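Local coordinates for hypothetical protein (Thermococcus kodakarensis, PDB 2PBZ) that probably acts as an ATP-dependent, carbon-nitrogen bond-forming ligase of purine biosynthesis, a PurP-type synthetase on the route to IMP, at residues 13-18 / 267-272; 85-90 / 296-301. All blocks are in the same frame, centred on the assembly; numbering follows the deposited sequence.

Contact 1 (13-18 / 267-272); sequences SLQILL and SRIDGG
In the Rossmann-like N-terminal part of the chain, helix 13-22 connects the neighbouring parallel strands 5-8 and 27-31 in a beta-alpha-beta crossover, and from it Gln15 and Ile16 meet Ile269 in the loop after strand 261-266. The backbones stay well separated, with Gln15 CA 9.2 Å from Gly271 CA, so side chains make the contact; it buries only 130 Å² in all. Ile269 reaches across with CG1 anti to its backbone N (chi1 -177°) and the chain extended beyond, which carries CD1 to the helix. This one methyl meets both partners. It abuts the amide end of Gln15, whose extended chain arrives from the opposite direction, with Gln15 CD 3.9 Å from Ile269 CD1. The same methyl lies at looser apolar range beside Ile16, 4.3 Å from its CG1. No hydrogen bond crosses between the segments, and Met290 of helix 290-302 also packs on both Gln15 and Ile269.

Polar bonds within the loop and to its neighbours hold it in place. Arg268 NH1 donates to Ile269 O at 3.0 Å, nearly straight (161°) and within the guanidinium plane, but from above the carbonyl plane. Asp270 OD1 accepts from Gly272 N at 2.6 Å, closing an Asx turn, while OD2 of the same carboxylate bonds His253 NE2 and OD1 forms a salt bridge to Arg192. The backbone angles at Gly271 call for glycine, because a CB there would be jammed against the carbonyl oxygen of Asp270. With its Ile269 side chain about 13 Å from bound ATP, the contact does not line the nucleotide pocket. A crossover helix of the Rossmann-like region here meets a loop of the region related to ATP-grasp enzymes, consistent with packing between domains.

Contact 2 (85-90 / 296-301); sequences RFFGNR and RELRLA
Phe87 drives its ring edge-on into the flank of helix 290-302, at Glu297 and Leu298. Its CB leaves the backbone in the direction of the helix, and CG stands anti to the backbone N (chi1 -176°), which points the ring at the helix, spanning the 8.4 Å between Phe87 CA and Leu298 CA. Further along, Phe87 CD1 meets the methyl Leu298 CD1 at 3.9 Å, and the next ring atom, CE1, touches that same methyl at 4.0 Å. The leucine carbon lies near the ring plane, against the rim and not over a face. Here a loop of the Rossmann-like N-terminal region, lying between helices 76-80 and 99-109, packs on the last helix of the ATP-grasp-like region; backbone hydrogen bonds of Arg85 and Phe86 with Thr312 also tie this loop to the chain's C-terminal end. At the tip, Phe87 CZ is 4.0 Å from Glu297 CG, again near the ring plane, and equally far from Glu297 CB. The glutamate thus offers its aliphatic stem to the ring. Beyond CG the chain turns aside (chi2 74°) and leads the carboxylate away, where OE1 has a long, weak ion pair with Arg293. With an alanine here, Leu298 CD1 and the Glu297 methylenes would probably lose their aromatic partner and a gap would open between loop and helix. Ile63 packs on Phe87 as well.

Contacts 1 and 2 both join the N-terminal Rossmann-like region to the C-terminal ATP-grasp-like region. Their centres are 14 Å apart, and their nearest atoms, about 6 Å apart, do not touch. Along the chain the order is 13-18, 85-90, 267-272, 296-301, so the contacts interleave, each pairing one segment from the N-terminal region with one from the C-terminal region. Contact 1 sets an N-terminal helix on a C-terminal loop, contact 2 an N-terminal loop on a C-terminal helix. Helix 290-302 links them, its Met290 end bordering contact 1. Contact 2 lies away from the ATP-binding residues. The two are thus neighbouring points on one interface between the regions.

Contact 1 (13-18 / 267-272)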
ATOM      1  N   SER A  13     -19.689   0.580  -0.425  1.00 35.57           N
ATOM      2  CA  SER A  13     -20.626   1.457   0.248  1.00 33.96           C
ATOM      3  C   SER A  13     -20.002   2.196   1.413  1.00 34.72           C
ATOM      4  O   SER A  13     -20.489   3.260   1.798  1.00 35.32           O
ATOM      5  CB  SER A  13     -21.840   0.670   0.738  1.00 34.76           C
ATOM      6  OG  SER A  13     -21.499  -0.299   1.716  1.00 33.56           O
ATOM      7  N   LEU A  14     -18.928   1.641   1.968  1.00 34.69           N
ATOM      8  CA  LEU A  14     -18.239   2.264   3.095  1.00 35.31           C
ATOM      9  C   LEU A  14     -17.575   3.532   2.628  1.00 36.23           C
ATOM     10  O   LEU A  14     -17.719   4.597   3.228  1.00 37.71           O
ATOM     11  CB  LEU A  14     -17.187   1.317   3.662  1.00 35.09           C
ATOM     12  CG  LEU A  14     -17.769   0.033   4.256  1.00 36.67           C
ATOM     13  CD1 LEU A  14     -16.657  -0.934   4.587  1.00 35.25           C
ATOM     14  CD2 LEU A  14     -18.586   0.366   5.497  1.00 32.77           C
ATOM     15  N   GLN A  15     -16.831   3.395   1.539  1.00 36.13           N
ATOM     16  CA  GLN A  15     -16.130   4.501   0.919  1.00 34.16           C
ATOM     17  C   GLN A  15     -17.163   5.545   0.495  1.00 33.49           C
ATOM     18  O   GLN A  15     -17.016   6.734   0.764  1.00 32.45           O
ATOM     19  CB  GLN A  15     -15.394   3.979  -0.302  1.00 32.50           C
ATOM     20  CG  GLN A  15     -14.518   4.970  -0.984  1.00 36.99           C
ATOM     21  CD  GLN A  15     -14.163   4.536  -2.390  1.00 36.05           C
ATOM     22  OE1 GLN A  15     -14.296   3.359  -2.749  1.00 36.20           O
ATOM     23  NE2 GLN A  15     -13.713   5.479  -3.195  1.00 34.95           N
ATOM     24  N   ILE A  16     -18.213   5.077  -0.166  1.00 32.75           N
ATOM     25  CA  ILE A  16     -19.286   5.941  -0.642  1.00 33.69           C
ATOM     26  C   ILE A  16     -19.965   6.744   0.466  1.00 34.90           C
ATOM     27  O   ILE A  16     -20.045   7.971   0.375  1.00 35.24           O
ATOM     28  CB  ILE A  16     -20.356   5.119  -1.403  1.00 31.80           C
ATOM     29  CG1 ILE A  16     -19.765   4.576  -2.700  1.00 29.69           C
ATOM     30  CG2 ILE A  16     -21.583   5.986  -1.688  1.00 34.19           C
ATOM     31  CD1 ILE A  16     -20.655   3.610  -3.420  1.00 27.25           C
ATOM     32  N   LEU A  17     -20.447   6.058   1.507  1.00 35.91           N
ATOM     33  CA  LEU A  17     -21.121   6.733   2.623  1.00 36.29           C
ATOM     34  C   LEU A  17     -20.205   7.664   3.417  1.00 36.54           C
ATOM     35  O   LEU A  17     -20.611   8.750   3.798  1.00 38.76           O
ATOM     36  CB  LEU A  17     -21.765   5.706   3.557  1.00 36.45           C
ATOM     37  CG  LEU A  17     -22.864   4.811   2.964  1.00 37.88           C
ATOM     38  CD1 LEU A  17     -23.502   3.968   4.055  1.00 36.00           C
ATOM     39  CD2 LEU A  17     -23.921   5.659   2.291  1.00 37.49           C
ATOM     40  N   LEU A  18     -18.969   7.248   3.661  1.00 35.84           N
ATOM     41  CA  LEU A  18     -18.041   8.084   4.402  1.00 36.05           C
ATOM     42  C   LEU A  18     -17.803   9.364   3.618  1.00 36.87           C
ATOM     43  O   LEU A  18     -17.762  10.447   4.186  1.00 38.48           O
ATOM     44  CB  LEU A  18     -16.718   7.341   4.641  1.00 34.64           C
ATOM     45  CG  LEU A  18     -15.533   8.107   5.248  1.00 34.58           C
ATOM     46  CD1 LEU A  18     -15.940   8.782   6.544  1.00 36.04           C
ATOM     47  CD2 LEU A  18     -14.379   7.152   5.492  1.00 34.84           C
ATOM     48  N   SER A 267     -17.883   0.246 -15.401  1.00 43.05           N
ATOM     49  CA  SER A 267     -18.803   1.296 -15.796  1.00 42.95           C
ATOM     50  C   SER A 267     -19.339   2.036 -14.586  1.00 42.46           C
ATOM     51  O   SER A 267     -20.303   2.774 -14.692  1.00 42.88           O
ATOM     52  CB  SER A 267     -19.948   0.720 -16.639  1.00 43.03           C
ATOM     53  OG  SER A 267     -20.613  -0.348 -15.982  1.00 44.53           O
ATOM     54  N   ARG A 268     -18.685   1.839 -13.444  1.00 42.58           N
ATOM     55  CA  ARG A 268     -19.055   2.484 -12.177  1.00 41.80           C
ATOM     56  C   ARG A 268     -17.869   2.438 -11.223  1.00 41.04           C
ATOM     57  O   ARG A 268     -16.806   1.969 -11.605  1.00 41.01           O
ATOM     58  CB  ARG A 268     -20.271   1.785 -11.561  1.00 40.96           C
ATOM     59  CG  ARG A 268     -20.294   0.282 -11.759  1.00 38.95           C
ATOM     60  CD  ARG A 268     -19.213  -0.394 -10.969  1.00 35.46           C
ATOM     61  NE  ARG A 268     -19.097  -1.796 -11.323  1.00 35.74           N
ATOM     62  CZ  ARG A 268     -18.177  -2.597 -10.812  1.00 37.58           C
ATOM     63  NH1 ARG A 268     -17.306  -2.121  -9.930  1.00 35.80           N
ATOM     64  NH2 ARG A 268     -18.127  -3.871 -11.179  1.00 37.66           N
ATOM     65  N   ILE A 269     -18.039   2.929  -9.999  1.00 39.51           N
ATOM     66  CA  ILE A 269     -16.948   2.913  -9.028  1.00 37.59           C
ATOM     67  C   ILE A 269     -16.411   1.494  -8.939  1.00 37.59           C
ATOM     68  O   ILE A 269     -17.098   0.567  -8.537  1.00 36.50           O
ATOM     69  CB  ILE A 269     -17.408   3.429  -7.655  1.00 37.44           C
ATOM     70  CG1 ILE A 269     -16.221   3.465  -6.699  1.00 36.13           C
ATOM     71  CG2 ILE A 269     -18.543   2.576  -7.111  1.00 38.35           C
ATOM     72  CD1 ILE A 269     -16.505   4.234  -5.454  1.00 37.92           C
ATOM     73  N   ASP A 270     -15.156   1.350  -9.331  1.00 38.57           N
ATOM     74  CA  ASP A 270     -14.476   0.072  -9.415  1.00 40.40           C
ATOM     75  C   ASP A 270     -14.287  -0.844  -8.204  1.00 41.55           C
ATOM     76  O   ASP A 270     -14.478  -2.068  -8.316  1.00 43.01           O
ATOM     77  CB  ASP A 270     -13.136   0.298 -10.108  1.00 41.18           C
ATOM     78  CG  ASP A 270     -12.283  -0.924 -10.110  1.00 41.87           C
ATOM     79  OD1 ASP A 270     -11.622  -1.172  -9.077  1.00 41.58           O
ATOM     80  OD2 ASP A 270     -12.290  -1.640 -11.133  1.00 44.80           O
ATOM     81  N   GLY A 271     -13.910  -0.297  -7.057  1.00 40.02           N
ATOM     82  CA  GLY A 271     -13.710  -1.166  -5.911  1.00 40.68           C
ATOM     83  C   GLY A 271     -12.254  -1.108  -5.483  1.00 42.80           C
ATOM     84  O   GLY A 271     -11.936  -1.153  -4.289  1.00 42.75           O
ATOM     85  N   GLY A 272     -11.367  -1.019  -6.474  1.00 42.15           N
ATOM     86  CA  GLY A 272      -9.953  -0.891  -6.194  1.00 40.06           C
ATOM     87  C   GLY A 272      -9.777   0.533  -5.709  1.00 39.70           C
ATOM     88  O   GLY A 272      -8.677   0.967  -5.367  1.00 38.30           O
TER

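Contact 2 (85-90 / 296-301)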
ATOM      1  N   ARG A  85     -33.613   8.219  -8.162  1.00 57.76           N
ATOM      2  CA  ARG A  85     -32.809   9.260  -8.795  1.00 57.59           C
ATOM      3  C   ARG A  85     -31.489   8.872  -9.497  1.00 56.25           C
ATOM      4  O   ARG A  85     -31.275   9.319 -10.616  1.00 58.25           O
ATOM      5  CB  ARG A  85     -32.549  10.363  -7.779  1.00 61.33           C
ATOM      6  CG  ARG A  85     -32.446  11.737  -8.397  1.00 64.20           C
ATOM      7  CD  ARG A  85     -33.267  12.749  -7.595  1.00 67.89           C
ATOM      8  NE  ARG A  85     -33.327  14.014  -8.311  1.00 71.08           N
ATOM      9  CZ  ARG A  85     -33.772  14.135  -9.558  1.00 73.78           C
ATOM     10  NH1 ARG A  85     -34.193  13.058 -10.225  1.00 75.14           N
ATOM     11  NH2 ARG A  85     -33.807  15.334 -10.141  1.00 73.62           N
ATOM     12  N   PHE A  86     -30.612   8.085  -8.855  1.00 52.90           N
ATOM     13  CA  PHE A  86     -29.321   7.603  -9.435  1.00 49.21           C
ATOM     14  C   PHE A  86     -28.216   8.553  -9.872  1.00 48.01           C
ATOM     15  O   PHE A  86     -28.413   9.400 -10.735  1.00 48.01           O
ATOM     16  CB  PHE A  86     -29.562   6.671 -10.620  1.00 46.32           C
ATOM     17  CG  PHE A  86     -29.798   5.238 -10.239  1.00 44.59           C
ATOM     18  CD1 PHE A  86     -30.954   4.860  -9.558  1.00 45.11           C
ATOM     19  CD2 PHE A  86     -28.870   4.261 -10.577  1.00 41.82           C
ATOM     20  CE1 PHE A  86     -31.177   3.512  -9.218  1.00 44.96           C
ATOM     21  CE2 PHE A  86     -29.079   2.927 -10.247  1.00 40.92           C
ATOM     22  CZ  PHE A  86     -30.228   2.548  -9.571  1.00 42.66           C
ATOM     23  N   PHE A  87     -27.023   8.357  -9.315  1.00 47.91           N
ATOM     24  CA  PHE A  87     -25.865   9.190  -9.661  1.00 47.90           C
ATOM     25  C   PHE A  87     -25.175   8.787 -10.977  1.00 49.34           C
ATOM     26  O   PHE A  87     -25.028   7.607 -11.259  1.00 48.87           O
ATOM     27  CB  PHE A  87     -24.823   9.141  -8.548  1.00 44.35           C
ATOM     28  CG  PHE A  87     -23.657  10.050  -8.784  1.00 43.47           C
ATOM     29  CD1 PHE A  87     -23.737  11.403  -8.462  1.00 42.19           C
ATOM     30  CD2 PHE A  87     -22.499   9.576  -9.408  1.00 43.92           C
ATOM     31  CE1 PHE A  87     -22.680  12.279  -8.763  1.00 41.76           C
ATOM     32  CE2 PHE A  87     -21.447  10.438  -9.712  1.00 42.61           C
ATOM     33  CZ  PHE A  87     -21.538  11.793  -9.390  1.00 41.31           C
ATOM     34  N   GLY A  88     -24.769   9.786 -11.767  1.00 50.91           N
ATOM     35  CA  GLY A  88     -24.055   9.571 -13.025  1.00 52.26           C
ATOM     36  C   GLY A  88     -24.575   8.588 -14.062  1.00 53.29           C
ATOM     37  O   GLY A  88     -24.374   7.379 -13.950  1.00 55.12           O
ATOM     38  N   ASN A  89     -25.190   9.112 -15.113  1.00 53.99           N
ATOM     39  CA  ASN A  89     -25.764   8.287 -16.173  1.00 54.72           C
ATOM     40  C   ASN A  89     -26.488   7.138 -15.499  1.00 55.19           C
ATOM     41  O   ASN A  89     -27.026   7.324 -14.402  1.00 57.66           O
ATOM     42  CB  ASN A  89     -24.708   7.756 -17.130  1.00 53.77           C
ATOM     43  CG  ASN A  89     -25.291   7.413 -18.513  1.00 54.30           C
ATOM     44  OD1 ASN A  89     -26.271   6.677 -18.624  1.00 53.89           O
ATOM     45  ND2 ASN A  89     -24.683   7.943 -19.564  1.00 53.49           N
ATOM     46  N   ARG A  90     -26.503   5.970 -16.128  1.00 53.97           N
ATOM     47  CA  ARG A  90     -27.204   4.825 -15.561  1.00 54.45           C
ATOM     48  C   ARG A  90     -27.376   3.820 -16.669  1.00 54.01           C
ATOM     49  O   ARG A  90     -27.515   2.621 -16.437  1.00 53.36           O
ATOM     50  CB  ARG A  90     -28.587   5.232 -15.022  1.00 56.29           C
ATOM     51  CG  ARG A  90     -29.295   4.109 -14.272  1.00 59.79           C
ATOM     52  CD  ARG A  90     -30.518   4.594 -13.504  1.00 64.18           C
ATOM     53  NE  ARG A  90     -31.774   4.536 -14.252  1.00 67.45           N
ATOM     54  CZ  ARG A  90     -32.855   5.233 -13.917  1.00 69.26           C
ATOM     55  NH1 ARG A  90     -32.806   6.031 -12.852  1.00 69.76           N
ATOM     56  NH2 ARG A  90     -33.974   5.140 -14.639  1.00 69.85           N
ATOM     57  N   ARG A 296     -18.589  15.050  -3.712  1.00 42.70           N
ATOM     58  CA  ARG A 296     -18.244  16.450  -3.921  1.00 44.13           C
ATOM     59  C   ARG A 296     -18.828  16.928  -5.237  1.00 45.33           C
ATOM     60  O   ARG A 296     -19.144  18.109  -5.397  1.00 45.16           O
ATOM     61  CB  ARG A 296     -16.735  16.670  -3.925  1.00 41.83           C
ATOM     62  CG  ARG A 296     -16.385  18.103  -4.283  1.00 38.91           C
ATOM     63  CD  ARG A 296     -15.065  18.518  -3.717  1.00 38.54           C
ATOM     64  NE  ARG A 296     -15.020  18.297  -2.279  1.00 38.75           N
ATOM     65  CZ  ARG A 296     -14.004  18.647  -1.500  1.00 40.23           C
ATOM     66  NH1 ARG A 296     -12.940  19.247  -2.021  1.00 40.76           N
ATOM     67  NH2 ARG A 296     -14.038  18.379  -0.203  1.00 43.25           N
ATOM     68  N   GLU A 297     -18.973  15.993  -6.170  1.00 46.27           N
ATOM     69  CA  GLU A 297     -19.531  16.297  -7.472  1.00 48.74           C
ATOM     70  C   GLU A 297     -20.987  16.670  -7.248  1.00 49.56           C
ATOM     71  O   GLU A 297     -21.513  17.597  -7.852  1.00 50.52           O
ATOM     72  CB  GLU A 297     -19.450  15.074  -8.386  1.00 49.66           C
ATOM     73  CG  GLU A 297     -19.890  15.359  -9.807  1.00 49.45           C
ATOM     74  CD  GLU A 297     -18.863  16.151 -10.575  1.00 49.55           C
ATOM     75  OE1 GLU A 297     -18.256  17.087 -10.001  1.00 48.07           O
ATOM     76  OE2 GLU A 297     -18.671  15.839 -11.756  1.00 50.76           O
ATOM     77  N   LEU A 298     -21.622  15.929  -6.356  1.00 49.97           N
ATOM     78  CA  LEU A 298     -23.006  16.148  -6.016  1.00 50.92           C
ATOM     79  C   LEU A 298     -23.163  17.515  -5.360  1.00 51.18           C
ATOM     80  O   LEU A 298     -23.983  18.326  -5.781  1.00 51.43           O
ATOM     81  CB  LEU A 298     -23.457  15.047  -5.070  1.00 50.45           C
ATOM     82  CG  LEU A 298     -24.913  14.601  -5.102  1.00 51.87           C
ATOM     83  CD1 LEU A 298     -25.350  14.333  -6.539  1.00 50.68           C
ATOM     84  CD2 LEU A 298     -25.066  13.353  -4.243  1.00 51.52           C
ATOM     85  N   ARG A 299     -22.361  17.784  -4.339  1.00 52.38           N
ATOM     86  CA  ARG A 299     -22.447  19.058  -3.632  1.00 53.55           C
ATOM     87  C   ARG A 299     -22.180  20.245  -4.553  1.00 55.01           C
ATOM     88  O   ARG A 299     -22.797  21.298  -4.413  1.00 55.41           O
ATOM     89  CB  ARG A 299     -21.454  19.096  -2.479  1.00 53.11           C
ATOM     90  CG  ARG A 299     -21.771  20.160  -1.451  1.00 55.22           C
ATOM     91  CD  ARG A 299     -20.558  20.445  -0.601  1.00 58.07           C
ATOM     92  NE  ARG A 299     -19.458  20.880  -1.455  1.00 61.47           N
ATOM     93  CZ  ARG A 299     -18.774  22.010  -1.287  1.00 64.83           C
ATOM     94  NH1 ARG A 299     -19.068  22.830  -0.285  1.00 64.69           N
ATOM     95  NH2 ARG A 299     -17.805  22.332  -2.144  1.00 66.11           N
ATOM     96  N   LEU A 300     -21.245  20.084  -5.485  1.00 55.74           N
ATOM     97  CA  LEU A 300     -20.938  21.160  -6.406  1.00 56.93           C
ATOM     98  C   LEU A 300     -22.137  21.432  -7.289  1.00 58.29           C
ATOM     99  O   LEU A 300     -22.453  22.576  -7.573  1.00 59.61           O
ATOM    100  CB  LEU A 300     -19.740  20.801  -7.280  1.00 57.13           C
ATOM    101  CG  LEU A 300     -18.385  20.882  -6.604  1.00 56.54           C
ATOM    102  CD1 LEU A 300     -17.310  20.556  -7.619  1.00 57.05           C
ATOM    103  CD2 LEU A 300     -18.182  22.282  -6.028  1.00 57.18           C
ATOM    104  N   ALA A 301     -22.798  20.370  -7.727  1.00 59.52           N
ATOM    105  CA  ALA A 301     -23.970  20.518  -8.564  1.00 61.46           C
ATOM    106  C   ALA A 301     -25.092  21.230  -7.792  1.00 63.55           C
ATOM    107  O   ALA A 301     -25.770  22.101  -8.329  1.00 64.63           O
ATOM    108  CB  ALA A 301     -24.432  19.151  -9.049  1.00 59.94           C
TER